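Local atomic coordinates of FrpC operon protein (Neisseria meningitidis, PDB entry 5EDF), a protein that binds the iron-regulated RTX protein FrpC, is probably a lipoprotein, and has a putative part in adhesion. Residues A[8-13]-A[82-87]; A[19-24]-A[28-33]; A[34-39]-A[44-49]. All blocks are in the same frame, centred on the assembly; numbering follows the deposited sequence. Where two conformers were deposited one is given.

The three contacts lie in the N-terminal part of the chain. Contact 1 joins a loop before strand 18-23 to the start of helix 84-93, so it closes a long loop of chain that includes the other two. Contact 2 is the hairpin of strands 18-23 and 26-31. Contact 3 follows it directly and pairs strands 39-40 and 45-46. The centres of contacts 1 and 3 are about 10 Å apart, those of contacts 2 and 3 about 12 Å, and those of contacts 1 and 2 about 19 Å. Segments 8-13, 28-33 and 44-49 touch through Tyr32 and Trp46. The N-terminal loop, the hairpin and the short strand pair thus pack together, and contact 1 joins this region to helix 84-93.

Contact 1: A[8-13]-A[82-87]; sequences NPEPMT and QNKAHF
Glu10 sets its carboxylate against the side-chain ammonium of Lys84, with Lys84 CE also lying 3.2 Å from Glu10 OE2. The two form a salt bridge, Lys84 NZ to Glu10 OE2, at 2.8 Å. The amine comes to the syn side of OE2 and stands 20° out of the carboxylate plane. The two side chains meet at about a right angle. Glu10 is extended, with CG anti to the backbone N (chi1 -177°), and this carries the carboxylate out from the loop. The Lys84 chain bends at chi3 (-72°), and this bend turns NZ toward Glu10.

A water completes a small ring on the other oxygen. It donates to Glu10 OE1 at 3.1 Å and accepts from Lys84 NZ at 3.1 Å. Both carboxylate oxygens are therefore tied to the same amine, one directly and one through water. Glu10 OE2 is shared further, because Tyr79 OH and Gln81 NE2 also hydrogen-bond to it. Such a set of donors probably favours the charged form of the acid.

A second water makes a separate bridge. It donates to the backbone oxygen Met12 O at 3.0 Å and to the amide oxygen Gln82 OE1 at 2.7 Å. The residues it joins do not touch directly.

The direct contact is small and lies at the protein surface. Segment 8-13 is an irregular loop ahead of strand 18-23, while Lys84 opens helix 84-93. Next to Glu10 along the loop, Pro11 packs on Trp46 of strand 45-46. On the helix side, Asn83 and Phe87 pack on Tyr66 of strand 61-70.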
loop_
_atom_site.group_PDB
_atom_site.type_symbol
_atom_site.label_atom_id
_atom_site.label_comp_id
_atom_site.label_asym_id
_atom_site.label_seq_id
_atom_site.Cartn_x
_atom_site.Cartn_y
_atom_site.Cartn_z
ATOM N N ASN A 8 -23.614 6.323 5.605
ATOM C CA ASN A 8 -23.347 6.827 4.251
ATOM C C ASN A 8 -23.797 5.818 3.193
ATOM O O ASN A 8 -23.709 4.621 3.422
ATOM C CB ASN A 8 -21.866 7.185 4.048
ATOM C CG ASN A 8 -21.476 8.514 4.678
ATOM O OD1 ASN A 8 -22.253 9.463 4.715
ATOM N ND2 ASN A 8 -20.229 8.584 5.172
ATOM N N PRO A 9 -24.238 6.337 2.039
ATOM C CA PRO A 9 -24.680 5.497 0.926
ATOM C C PRO A 9 -23.501 4.865 0.204
ATOM O O PRO A 9 -22.374 5.313 0.303
ATOM C CB PRO A 9 -25.390 6.505 0.023
ATOM C CG PRO A 9 -24.624 7.785 0.219
ATOM C CD PRO A 9 -24.345 7.772 1.705
ATOM N N GLU A 10 -23.775 3.826 -0.559
ATOM C CA GLU A 10 -22.788 3.288 -1.497
ATOM C C GLU A 10 -22.225 4.438 -2.331
ATOM O O GLU A 10 -22.988 5.218 -2.870
ATOM C CB GLU A 10 -23.485 2.291 -2.424
ATOM C CG GLU A 10 -22.539 1.610 -3.386
ATOM C CD GLU A 10 -23.214 0.808 -4.472
ATOM O OE1 GLU A 10 -24.463 0.733 -4.541
ATOM O OE2 GLU A 10 -22.489 0.250 -5.313
ATOM N N PRO A 11 -20.887 4.550 -2.452
ATOM C CA PRO A 11 -20.337 5.597 -3.293
ATOM C C PRO A 11 -20.588 5.434 -4.797
ATOM O O PRO A 11 -20.667 4.309 -5.304
ATOM C CB PRO A 11 -18.811 5.545 -3.017
ATOM C CG PRO A 11 -18.641 4.688 -1.813
ATOM C CD PRO A 11 -19.837 3.780 -1.768
HETATM N N MSE A 12 -20.728 6.571 -5.493
HETATM C CA MSE A 12 -20.616 6.565 -6.941
HETATM C C MSE A 12 -19.177 6.835 -7.397
HETATM O O MSE A 12 -18.651 6.115 -8.238
HETATM C CB MSE A 12 -21.599 7.534 -7.613
HETATM C CG MSE A 12 -21.473 7.530 -9.115
HETATM SE SE MSE A 12 -22.614 8.838 -9.924
HETATM C CE MSE A 12 -21.917 10.446 -9.215
ATOM N N THR A 13 -18.554 7.872 -6.850
ATOM C CA THR A 13 -17.176 8.202 -7.137
ATOM C C THR A 13 -16.219 7.814 -6.000
ATOM O O THR A 13 -15.016 7.643 -6.262
ATOM C CB THR A 13 -16.981 9.706 -7.327
ATOM O OG1 THR A 13 -17.208 10.375 -6.078
ATOM C CG2 THR A 13 -17.912 10.263 -8.410
ATOM N N GLN A 82 -17.516 2.140 -11.508
ATOM C CA GLN A 82 -16.811 1.420 -12.585
ATOM C C GLN A 82 -16.049 0.221 -12.046
ATOM O O GLN A 82 -16.015 -0.823 -12.694
ATOM C CB GLN A 82 -15.874 2.370 -13.332
ATOM C CG GLN A 82 -16.558 3.450 -14.155
ATOM C CD GLN A 82 -17.180 4.571 -13.321
ATOM O OE1 GLN A 82 -16.531 5.148 -12.439
ATOM N NE2 GLN A 82 -18.444 4.890 -13.611
ATOM N N ASN A 83 -15.466 0.316 -10.857
ATOM C CA ASN A 83 -14.632 -0.746 -10.325
ATOM C C ASN A 83 -15.302 -1.560 -9.210
ATOM O O ASN A 83 -14.662 -2.481 -8.642
ATOM C CB ASN A 83 -13.285 -0.172 -9.836
ATOM C CG ASN A 83 -13.446 0.719 -8.599
ATOM O OD1 ASN A 83 -14.357 0.502 -7.801
ATOM N ND2 ASN A 83 -12.522 1.679 -8.401
ATOM N N LYS A 84 -16.552 -1.259 -8.875
ATOM C CA LYS A 84 -17.164 -1.873 -7.696
ATOM C C LYS A 84 -17.117 -3.412 -7.664
ATOM O O LYS A 84 -17.011 -3.987 -6.585
ATOM C CB LYS A 84 -18.602 -1.397 -7.486
ATOM C CG LYS A 84 -19.568 -1.703 -8.592
ATOM C CD LYS A 84 -21.037 -1.325 -8.217
ATOM C CE LYS A 84 -21.683 -2.281 -7.168
ATOM N NZ LYS A 84 -23.164 -1.980 -6.858
ATOM N N ALA A 85 -17.273 -4.078 -8.811
ATOM C CA ALA A 85 -17.272 -5.535 -8.795
ATOM C C ALA A 85 -15.969 -6.107 -8.261
ATOM O O ALA A 85 -15.971 -7.177 -7.647
ATOM C CB ALA A 85 -17.567 -6.085 -10.174
ATOM N N HIS A 86 -14.873 -5.371 -8.448
ATOM C CA HIS A 86 -13.583 -5.791 -7.907
ATOM C C HIS A 86 -13.583 -5.724 -6.387
ATOM O O HIS A 86 -13.048 -6.618 -5.702
ATOM C CB HIS A 86 -12.450 -4.988 -8.508
ATOM C CG HIS A 86 -12.317 -5.190 -9.981
ATOM N ND1 HIS A 86 -11.670 -6.287 -10.518
ATOM C CD2 HIS A 86 -12.793 -4.482 -11.038
ATOM C CE1 HIS A 86 -11.748 -6.234 -11.839
ATOM N NE2 HIS A 86 -12.420 -5.149 -12.181
ATOM N N PHE A 87 -14.175 -4.654 -5.833
ATOM C CA PHE A 87 -14.346 -4.543 -4.380
ATOM C C PHE A 87 -15.295 -5.577 -3.801
ATOM O O PHE A 87 -15.055 -6.085 -2.702
ATOM C CB PHE A 87 -14.798 -3.140 -3.985
ATOM C CG PHE A 87 -13.697 -2.127 -4.010
ATOM C CD1 PHE A 87 -12.870 -1.991 -2.913
ATOM C CD2 PHE A 87 -13.463 -1.297 -5.108
ATOM C CE1 PHE A 87 -11.860 -1.048 -2.896
ATOM C CE2 PHE A 87 -12.424 -0.364 -5.094
ATOM C CZ PHE A 87 -11.637 -0.228 -4.024
HETATM O O HOH W 1 -25.160 0.300 -7.500
HETATM O O HOH W 2 -17.457 7.099 -10.851
#

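Contact 2: A[19-24]-A[28-33]; sequences VTFDFQ and MVIPYG
A beta hairpin brings strands 18-23 and 26-31 together as antiparallel neighbours. The short strand axes run 4.8 Å apart at closest approach. Two hydrogen-bonded pairs flank one non-hydrogen-bonded pair, Thr20 with Val29. Val19 and Ile30 exchange both backbone bonds, Val19 N to Ile30 O and Ile30 N to Val19 O, both 3.0 Å. Phe21 and Met28 do the same. Here Phe21 N to Met28 O is the shorter, at 2.8 Å, and nearly straight at the hydrogen (170°). The CA of Thr20 also makes a C-H...O contact with Met28 O.

Val19, Phe21, Met28 and Ile30 lie on one face of the sheet. Phe21 meets Ile30 at about a right angle, with its CE2 3.9 Å from Ile30 CD1. Ile30 CG1 stands anti to the carbonyl carbon (chi1 -57°), which brings CD1 obliquely to CE2 and CD2 of the Phe21 ring. Met28, a selenomethionine, makes a Met-aromatic contact with Phe23. Its SE sits at the edge of the ring, near the ring plane and 4.0 Å from Phe23 CE2. On the other face, Thr20 OG1 touches Val29 CG2 at 3.7 Å.

The buried face continues into the core. Ile61 of strand 61-70 touches Phe21, Phe23, Met28 and Ile30, and Phe222 of helix 205-224 packs on Met28 and Ile30. On its far edge strand 18-23 pairs with strand 56-57. The hairpin thus supplies the outer strand 26-31 and the middle strand 18-23 of a three-stranded mixed sheet, with its apolar face turned inward.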
loop_
_atom_site.group_PDB
_atom_site.type_symbol
_atom_site.label_atom_id
_atom_site.label_comp_id
_atom_site.label_asym_id
_atom_site.label_seq_id
_atom_site.Cartn_x
_atom_site.Cartn_y
_atom_site.Cartn_z
ATOM N N VAL A 19 -14.556 10.600 6.126
ATOM C CA VAL A 19 -14.583 10.230 7.532
ATOM C C VAL A 19 -13.326 10.809 8.207
ATOM O O VAL A 19 -12.212 10.651 7.681
ATOM C CB VAL A 19 -14.700 8.718 7.749
ATOM C CG1 VAL A 19 -14.688 8.347 9.266
ATOM C CG2 VAL A 19 -15.958 8.183 7.054
ATOM N N THR A 20 -13.498 11.398 9.382
ATOM C CA THR A 20 -12.425 11.969 10.153
ATOM C C THR A 20 -11.946 11.010 11.247
ATOM O O THR A 20 -12.740 10.461 12.024
ATOM C CB THR A 20 -12.831 13.297 10.747
ATOM O OG1 THR A 20 -13.211 14.190 9.690
ATOM C CG2 THR A 20 -11.702 13.900 11.585
ATOM N N PHE A 21 -10.628 10.796 11.274
ATOM C CA PHE A 21 -9.943 9.925 12.208
ATOM C C PHE A 21 -8.978 10.759 13.034
ATOM O O PHE A 21 -8.551 11.792 12.605
ATOM C CB PHE A 21 -9.167 8.883 11.448
ATOM C CG PHE A 21 -10.032 7.915 10.689
ATOM C CD1 PHE A 21 -10.487 6.756 11.285
ATOM C CD2 PHE A 21 -10.385 8.162 9.371
ATOM C CE1 PHE A 21 -11.276 5.837 10.591
ATOM C CE2 PHE A 21 -11.143 7.244 8.670
ATOM C CZ PHE A 21 -11.608 6.096 9.290
ATOM N N ASP A 22 -8.691 10.280 14.238
ATOM C CA ASP A 22 -7.784 10.962 15.150
ATOM C C ASP A 22 -6.787 9.981 15.727
ATOM O O ASP A 22 -7.185 8.983 16.301
ATOM C CB ASP A 22 -8.542 11.659 16.297
ATOM C CG ASP A 22 -7.628 12.357 17.232
ATOM O OD1 ASP A 22 -7.177 13.470 16.894
ATOM O OD2 ASP A 22 -7.339 11.775 18.290
ATOM N N PHE A 23 -5.500 10.240 15.486
ATOM C CA PHE A 23 -4.403 9.506 16.098
ATOM C C PHE A 23 -3.823 10.342 17.228
ATOM O O PHE A 23 -2.995 11.198 16.978
ATOM C CB PHE A 23 -3.262 9.271 15.094
ATOM C CG PHE A 23 -3.599 8.402 13.902
ATOM C CD1 PHE A 23 -3.391 7.016 13.928
ATOM C CD2 PHE A 23 -3.941 8.990 12.709
ATOM C CE1 PHE A 23 -3.626 6.240 12.783
ATOM C CE2 PHE A 23 -4.159 8.207 11.552
ATOM C CZ PHE A 23 -3.983 6.835 11.624
ATOM N N GLN A 24 -4.299 10.101 18.437
ATOM C CA GLN A 24 -3.845 10.856 19.607
ATOM C C GLN A 24 -3.696 12.348 19.315
ATOM O O GLN A 24 -2.673 12.954 19.655
ATOM C CB GLN A 24 -2.557 10.265 20.176
ATOM C CG GLN A 24 -2.603 8.770 20.413
ATOM C CD GLN A 24 -3.446 8.355 21.604
ATOM O OE1 GLN A 24 -3.759 9.160 22.489
ATOM N NE2 GLN A 24 -3.821 7.082 21.630
HETATM N N MSE A 28 -6.881 12.925 10.409
HETATM C CA MSE A 28 -6.767 12.504 9.045
HETATM C C MSE A 28 -8.169 12.463 8.507
HETATM O O MSE A 28 -9.064 11.903 9.167
HETATM C CB MSE A 28 -6.186 11.108 8.992
HETATM C CG MSE A 28 -5.717 10.693 7.663
HETATM SE SE MSE A 28 -4.419 9.212 7.697
HETATM C CE MSE A 28 -2.719 10.127 7.425
ATOM N N VAL A 29 -8.383 13.026 7.329
ATOM C CA VAL A 29 -9.724 13.123 6.736
ATOM C C VAL A 29 -9.685 12.348 5.417
ATOM O O VAL A 29 -8.936 12.720 4.522
ATOM C CB VAL A 29 -10.166 14.582 6.512
ATOM C CG1 VAL A 29 -11.520 14.623 5.816
ATOM C CG2 VAL A 29 -10.234 15.292 7.849
ATOM N N ILE A 30 -10.430 11.240 5.328
ATOM C CA ILE A 30 -10.277 10.269 4.246
ATOM C C ILE A 30 -11.542 10.199 3.423
ATOM O O ILE A 30 -12.608 9.923 3.976
ATOM C CB ILE A 30 -9.949 8.883 4.818
ATOM C CG1 ILE A 30 -8.678 8.976 5.669
ATOM C CG2 ILE A 30 -9.771 7.839 3.676
ATOM C CD1 ILE A 30 -8.135 7.644 6.158
ATOM N N PRO A 31 -11.454 10.404 2.096
ATOM C CA PRO A 31 -12.647 10.148 1.269
ATOM C C PRO A 31 -13.156 8.728 1.464
ATOM O O PRO A 31 -12.358 7.781 1.481
ATOM C CB PRO A 31 -12.165 10.398 -0.155
ATOM C CG PRO A 31 -10.977 11.327 0.013
ATOM C CD PRO A 31 -10.320 10.859 1.289
ATOM N N TYR A 32 -14.449 8.562 1.679
ATOM C CA TYR A 32 -14.952 7.331 2.237
ATOM C C TYR A 32 -14.840 6.144 1.323
ATOM O O TYR A 32 -14.857 4.994 1.800
ATOM C CB TYR A 32 -16.375 7.518 2.786
ATOM C CG TYR A 32 -17.516 7.451 1.817
ATOM C CD1 TYR A 32 -17.543 8.154 0.616
ATOM C CD2 TYR A 32 -18.651 6.722 2.145
ATOM C CE1 TYR A 32 -18.644 8.100 -0.234
ATOM C CE2 TYR A 32 -19.727 6.685 1.325
ATOM C CZ TYR A 32 -19.751 7.372 0.136
ATOM O OH TYR A 32 -20.855 7.360 -0.688
ATOM N N GLY A 33 -14.690 6.357 0.019
ATOM C CA GLY A 33 -14.474 5.275 -0.903
ATOM C C GLY A 33 -13.186 4.504 -0.742
ATOM O O GLY A 33 -13.050 3.424 -1.295
#

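Contact 3: A[34-39]-A[44-49]; sequences YLARYT and TKWLSD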
loop_
_atom_site.group_PDB
_atom_site.type_symbol
_atom_site.label_atom_id
_atom_site.label_comp_id
_atom_site.label_asym_id
_atom_site.label_seq_id
_atom_site.Cartn_x
_atom_site.Cartn_y
_atom_site.Cartn_z
ATOM N N TYR A 34 -12.252 5.027 0.061
ATOM C CA TYR A 34 -11.029 4.297 0.403
ATOM C C TYR A 34 -11.204 3.382 1.603
ATOM O O TYR A 34 -10.248 2.771 2.032
ATOM C CB TYR A 34 -9.911 5.310 0.704
ATOM C CG TYR A 34 -9.451 6.064 -0.520
ATOM C CD1 TYR A 34 -8.716 5.443 -1.533
ATOM C CD2 TYR A 34 -9.777 7.398 -0.693
ATOM C CE1 TYR A 34 -8.313 6.150 -2.664
ATOM C CE2 TYR A 34 -9.352 8.087 -1.801
ATOM C CZ TYR A 34 -8.622 7.467 -2.783
ATOM O OH TYR A 34 -8.223 8.161 -3.920
ATOM N N LEU A 35 -12.425 3.287 2.126
ATOM C CA LEU A 35 -12.722 2.559 3.370
ATOM C C LEU A 35 -13.629 1.352 3.176
ATOM O O LEU A 35 -14.496 1.075 4.018
ATOM C CB LEU A 35 -13.299 3.517 4.420
ATOM C CG LEU A 35 -12.423 4.743 4.750
ATOM C CD1 LEU A 35 -13.244 5.761 5.549
ATOM C CD2 LEU A 35 -11.136 4.353 5.451
ATOM N N ALA A 36 -13.404 0.597 2.111
ATOM C CA ALA A 36 -14.277 -0.515 1.774
ATOM C C ALA A 36 -14.404 -1.573 2.869
ATOM O O ALA A 36 -15.440 -2.271 2.959
ATOM C CB ALA A 36 -13.864 -1.168 0.437
ATOM N N ARG A 37 -13.378 -1.747 3.703
ATOM C CA ARG A 37 -13.518 -2.721 4.803
ATOM C C ARG A 37 -14.462 -2.260 5.929
ATOM O O ARG A 37 -14.925 -3.078 6.745
ATOM C CB ARG A 37 -12.177 -3.087 5.419
ATOM C CG ARG A 37 -11.301 -3.879 4.514
ATOM C CD ARG A 37 -9.950 -4.173 5.125
ATOM N NE ARG A 37 -9.147 -5.104 4.363
ATOM C CZ ARG A 37 -9.180 -6.426 4.470
ATOM N NH1 ARG A 37 -10.012 -7.016 5.335
ATOM N NH2 ARG A 37 -8.370 -7.156 3.747
ATOM N N TYR A 38 -14.777 -0.983 5.924
ATOM C CA TYR A 38 -15.597 -0.369 6.976
ATOM C C TYR A 38 -17.005 -0.176 6.466
ATOM O O TYR A 38 -17.544 0.927 6.447
ATOM C CB TYR A 38 -14.966 0.956 7.404
ATOM C CG TYR A 38 -13.548 0.917 7.899
ATOM C CD1 TYR A 38 -13.248 1.062 9.221
ATOM C CD2 TYR A 38 -12.487 0.872 7.022
ATOM C CE1 TYR A 38 -11.929 1.120 9.687
ATOM C CE2 TYR A 38 -11.183 0.930 7.476
ATOM C CZ TYR A 38 -10.910 1.064 8.788
ATOM O OH TYR A 38 -9.613 1.106 9.240
ATOM N N THR A 39 -17.605 -1.287 6.066
ATOM C CA THR A 39 -18.916 -1.303 5.437
ATOM C C THR A 39 -19.749 -2.429 6.040
ATOM O O THR A 39 -19.212 -3.336 6.735
ATOM C CB THR A 39 -18.834 -1.480 3.901
ATOM O OG1 THR A 39 -18.103 -2.695 3.597
ATOM C CG2 THR A 39 -18.134 -0.358 3.263
ATOM N N THR A 44 -23.402 -1.759 1.078
ATOM C CA THR A 44 -24.557 -0.836 0.932
ATOM C C THR A 44 -24.624 0.175 2.079
ATOM O O THR A 44 -25.343 1.176 2.003
ATOM C CB THR A 44 -25.934 -1.565 0.795
ATOM O OG1 THR A 44 -26.269 -2.217 2.032
ATOM C CG2 THR A 44 -25.900 -2.539 -0.346
ATOM N N LYS A 45 -23.890 -0.080 3.155
ATOM C CA LYS A 45 -23.848 0.879 4.259
ATOM C C LYS A 45 -22.382 1.164 4.544
ATOM O O LYS A 45 -21.599 0.247 4.796
ATOM C CB LYS A 45 -24.529 0.338 5.501
ATOM C CG LYS A 45 -26.034 0.123 5.322
ATOM C CD LYS A 45 -26.645 -0.502 6.562
ATOM C CE LYS A 45 -28.157 -0.715 6.408
ATOM N NZ LYS A 45 -28.565 -1.613 5.263
ATOM N N TRP A 46 -22.003 2.433 4.484
ATOM C CA TRP A 46 -20.610 2.830 4.556
ATOM C C TRP A 46 -20.374 3.671 5.787
ATOM O O TRP A 46 -21.226 4.483 6.168
ATOM C CB TRP A 46 -20.199 3.594 3.285
ATOM C CG TRP A 46 -20.019 2.689 2.100
ATOM C CD1 TRP A 46 -20.966 1.964 1.491
ATOM C CD2 TRP A 46 -18.777 2.399 1.419
ATOM N NE1 TRP A 46 -20.427 1.212 0.450
ATOM C CE2 TRP A 46 -19.080 1.469 0.405
ATOM C CE3 TRP A 46 -17.450 2.808 1.587
ATOM C CZ2 TRP A 46 -18.094 0.945 -0.432
ATOM C CZ3 TRP A 46 -16.481 2.286 0.712
ATOM C CH2 TRP A 46 -16.820 1.393 -0.250
ATOM N N LEU A 47 -19.212 3.488 6.370
ATOM C CA LEU A 47 -18.771 4.218 7.557
ATOM C C LEU A 47 -19.060 5.693 7.379
ATOM O O LEU A 47 -18.790 6.277 6.321
ATOM C CB LEU A 47 -17.258 4.063 7.794
ATOM C CG LEU A 47 -16.728 4.531 9.147
ATOM C CD1 LEU A 47 -17.243 3.630 10.248
ATOM C CD2 LEU A 47 -15.214 4.528 9.131
ATOM N N SER A 48 -19.570 6.311 8.445
ATOM C CA SER A 48 -19.836 7.733 8.457
ATOM C C SER A 48 -19.329 8.377 9.730
ATOM O O SER A 48 -19.258 7.724 10.765
ATOM C CB SER A 48 -21.345 7.967 8.372
ATOM O OG SER A 48 -22.091 7.233 9.342
ATOM N N ASP A 49 -19.016 9.667 9.680
ATOM C CA ASP A 49 -18.822 10.452 10.910
ATOM C C ASP A 49 -20.083 10.258 11.791
ATOM O O ASP A 49 -21.219 10.261 11.311
ATOM C CB ASP A 49 -18.647 11.923 10.554
ATOM C CG ASP A 49 -17.376 12.212 9.791
ATOM O OD1 ASP A 49 -16.348 11.557 10.047
ATOM O OD2 ASP A 49 -17.384 13.157 8.989
#
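Leu47 N donates to Tyr38 O at 3.1 Å across the contact. The donor lies nearly on the C=O line, but the bond is bent to 142° at the hydrogen. It sits where a type I beta turn from Leu35 to Tyr38, closed by Tyr38 N to Leu35 O at 2.8 Å, leads into an antiparallel pair of short strands, 39-40 and 45-46. Thr39 and Trp46 form a non-hydrogen-bonded pair there. A classic beta bulge lies next to it, with Thr44 and Lys45 both facing Gln40.

Thr39 OG1 donates to Ala36 O, also at 2.8 Å, and so ties the side chain back to the turn before it. Holding OG1 toward Ala36 leaves CG2 of Thr39 anti to the carbonyl carbon, where it meets the Trp46 indole. Ala36 comes obliquely to CZ3 and CH2 of that indole, its CB 4.0 Å from Trp46 CH2. The indole NE1 bonds to Ala43 O, which helps fix the ring's rotation. Tyr79 meets the indole edge-to-face, and Pro11 also packs on it.

Leu47 lies side by side with Tyr38, and the CB atoms of Leu47 and Tyr38 are 3.9 Å apart. Leu47 also packs on Val19 and Phe21 of the preceding hairpin. Tyr38 OH bonds to Glu62 N. Thr39 and Trp46 meet in a CH-pi contact: Thr39 CG2 stands over the face of the Trp46 six-membered ring, 3.5 Å from its centroid and 18° off the normal.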